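Local coordinates for protein acyl-CoA dehydrogenase (PDB 4RM7) that belongs to the acyl-CoA dehydrogenase family, in which helical N-terminal and C-terminal domains flank a beta-sheet middle domain, at residues 69-74 with 301-306. Residues are numbered along the deposited sequence; the frame is centred on the assembly and turned at random.
Sequences DLFAQV and LVYGAA
Val-74 N donates to Leu-70 O over 2.9 Å, a backbone bond within the first turns of helix 70-84. This part of the helix lies against helix 282-311. No hydrogen bond joins 69-74 to 301-306, but Asp-310, one turn beyond Ala-306, accepts the backbone N-H groups of Leu-70 and Phe-71 on its two carboxylate oxygens. A carboxylate from helix 282-311 thus binds two backbone N-H groups at the start of helix 70-84.

The contact itself is apolar and buried. The two short helical segments run roughly antiparallel, at 151°, with axes 9.0 Å apart at closest approach. Ala-306 lies at the closest backbone approach. Its small CB fits against the backbone of the other helix, 3.8 Å from Phe-71 CA. Leu-70 and Val-74 border the same methyl: Leu-70 CG is 4.1 Å from Ala-306 CB, and Val-74 CG2 is 3.9 Å from it. The other branch of Val-74 reaches the preceding turn, where its CG1 meets Val-302 CG1 at 3.8 Å and also touches Tyr-303 CE2.

Phe-71 and Tyr-303 form a T-shaped pair. With CG anti to its backbone N (chi1 -177°), the ring of Phe-71 reaches over to helix 282-311 and turns its edge to one face of Tyr-303. Phe-71 CE1 lies 3.5 Å from Tyr-303 CG, off the ring centre. The ring centroids are 5.0 Å apart and the planes stand at 81°. Arg-307 adds a cation-pi contact to Phe-71. This antiparallel helix pair joins the N-terminal and C-terminal helical domains of the acyl-CoA dehydrogenase fold.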
loop_
_atom_site.group_PDB
_atom_site.type_symbol
_atom_site.label_atom_id
_atom_site.label_comp_id
_atom_site.label_asym_id
_atom_site.label_seq_id
_atom_site.Cartn_x
_atom_site.Cartn_y
_atom_site.Cartn_z
ATOM N N ASP A 69 1.301 4.890 -36.602
ATOM C CA ASP A 69 2.421 4.278 -35.904
ATOM C C ASP A 69 2.311 4.622 -34.416
ATOM O O ASP A 69 2.764 5.693 -33.977
ATOM C CB ASP A 69 3.753 4.760 -36.479
ATOM C CG ASP A 69 3.972 4.324 -37.932
ATOM O OD1 ASP A 69 3.475 3.241 -38.333
ATOM O OD2 ASP A 69 4.656 5.068 -38.679
ATOM N N LEU A 70 1.706 3.713 -33.651
ATOM C CA LEU A 70 1.313 3.992 -32.265
ATOM C C LEU A 70 2.491 4.263 -31.305
ATOM O O LEU A 70 2.421 5.179 -30.490
ATOM C CB LEU A 70 0.467 2.838 -31.720
ATOM C CG LEU A 70 -0.245 3.128 -30.400
ATOM C CD1 LEU A 70 -1.124 4.342 -30.500
ATOM C CD2 LEU A 70 -1.088 1.972 -30.010
ATOM N N PHE A 71 3.558 3.474 -31.396
ATOM C CA PHE A 71 4.732 3.716 -30.571
ATOM C C PHE A 71 5.260 5.124 -30.823
ATOM O O PHE A 71 5.599 5.837 -29.880
ATOM C CB PHE A 71 5.826 2.687 -30.841
ATOM C CG PHE A 71 7.033 2.841 -29.960
ATOM C CD1 PHE A 71 6.895 2.922 -28.578
ATOM C CD2 PHE A 71 8.310 2.900 -30.500
ATOM C CE1 PHE A 71 8.020 3.065 -27.743
ATOM C CE2 PHE A 71 9.448 3.050 -29.672
ATOM C CZ PHE A 71 9.298 3.125 -28.294
ATOM N N ALA A 72 5.304 5.533 -32.091
ATOM C CA ALA A 72 5.744 6.888 -32.430
ATOM C C ALA A 72 4.850 7.946 -31.790
ATOM O O ALA A 72 5.338 8.919 -31.207
ATOM C CB ALA A 72 5.785 7.080 -33.939
ATOM N N GLN A 73 3.541 7.749 -31.914
ATOM C CA GLN A 73 2.572 8.636 -31.298
ATOM C C GLN A 73 2.784 8.746 -29.787
ATOM O O GLN A 73 2.684 9.829 -29.210
ATOM C CB GLN A 73 1.161 8.146 -31.597
ATOM C CG GLN A 73 0.682 8.468 -32.997
ATOM C CD GLN A 73 -0.672 7.832 -33.287
ATOM O OE1 GLN A 73 -0.979 6.740 -32.781
ATOM N NE2 GLN A 73 -1.493 8.513 -34.091
ATOM N N VAL A 74 3.083 7.614 -29.163
ATOM C CA VAL A 74 3.355 7.545 -27.744
ATOM C C VAL A 74 4.598 8.342 -27.350
ATOM O O VAL A 74 4.598 9.073 -26.351
ATOM C CB VAL A 74 3.504 6.085 -27.317
ATOM C CG1 VAL A 74 4.287 5.955 -26.019
ATOM C CG2 VAL A 74 2.140 5.468 -27.194
ATOM N N LEU A 301 4.988 -0.703 -19.629
ATOM C CA LEU A 301 3.639 -1.127 -19.962
ATOM C C LEU A 301 3.131 -0.335 -21.154
ATOM O O LEU A 301 2.560 -0.904 -22.081
ATOM C CB LEU A 301 2.689 -0.963 -18.782
ATOM C CG LEU A 301 2.913 -1.914 -17.605
ATOM C CD1 LEU A 301 1.998 -1.537 -16.436
ATOM C CD2 LEU A 301 2.670 -3.360 -17.996
ATOM N N VAL A 302 3.378 0.970 -21.154
ATOM C CA VAL A 302 2.902 1.816 -22.242
ATOM C C VAL A 302 3.618 1.466 -23.555
ATOM O O VAL A 302 2.970 1.145 -24.558
ATOM C CB VAL A 302 3.078 3.290 -21.893
ATOM C CG1 VAL A 302 2.668 4.168 -23.060
ATOM C CG2 VAL A 302 2.226 3.621 -20.689
ATOM N N TYR A 303 4.947 1.455 -23.531
ATOM C CA TYR A 303 5.722 1.091 -24.718
ATOM C C TYR A 303 5.416 -0.308 -25.219
ATOM O O TYR A 303 5.425 -0.560 -26.433
ATOM C CB TYR A 303 7.223 1.180 -24.457
ATOM C CG TYR A 303 7.761 2.585 -24.314
ATOM C CD1 TYR A 303 9.142 2.811 -24.256
ATOM C CD2 TYR A 303 6.910 3.689 -24.235
ATOM C CE1 TYR A 303 9.661 4.093 -24.126
ATOM C CE2 TYR A 303 7.432 4.986 -24.082
ATOM C CZ TYR A 303 8.810 5.165 -24.022
ATOM O OH TYR A 303 9.344 6.412 -23.906
ATOM N N GLY A 304 5.174 -1.233 -24.296
ATOM C CA GLY A 304 4.917 -2.615 -24.696
ATOM C C GLY A 304 3.580 -2.704 -25.429
ATOM O O GLY A 304 3.491 -3.288 -26.508
ATOM N N ALA A 305 2.539 -2.099 -24.855
ATOM C CA ALA A 305 1.217 -2.133 -25.475
ATOM C C ALA A 305 1.286 -1.476 -26.844
ATOM O O ALA A 305 0.704 -1.972 -27.802
ATOM C CB ALA A 305 0.162 -1.439 -24.593
ATOM N N ALA A 306 2.022 -0.373 -26.940
ATOM C CA ALA A 306 2.123 0.341 -28.203
ATOM C C ALA A 306 2.875 -0.467 -29.258
ATOM O O ALA A 306 2.475 -0.504 -30.425
ATOM C CB ALA A 306 2.788 1.678 -28.000
#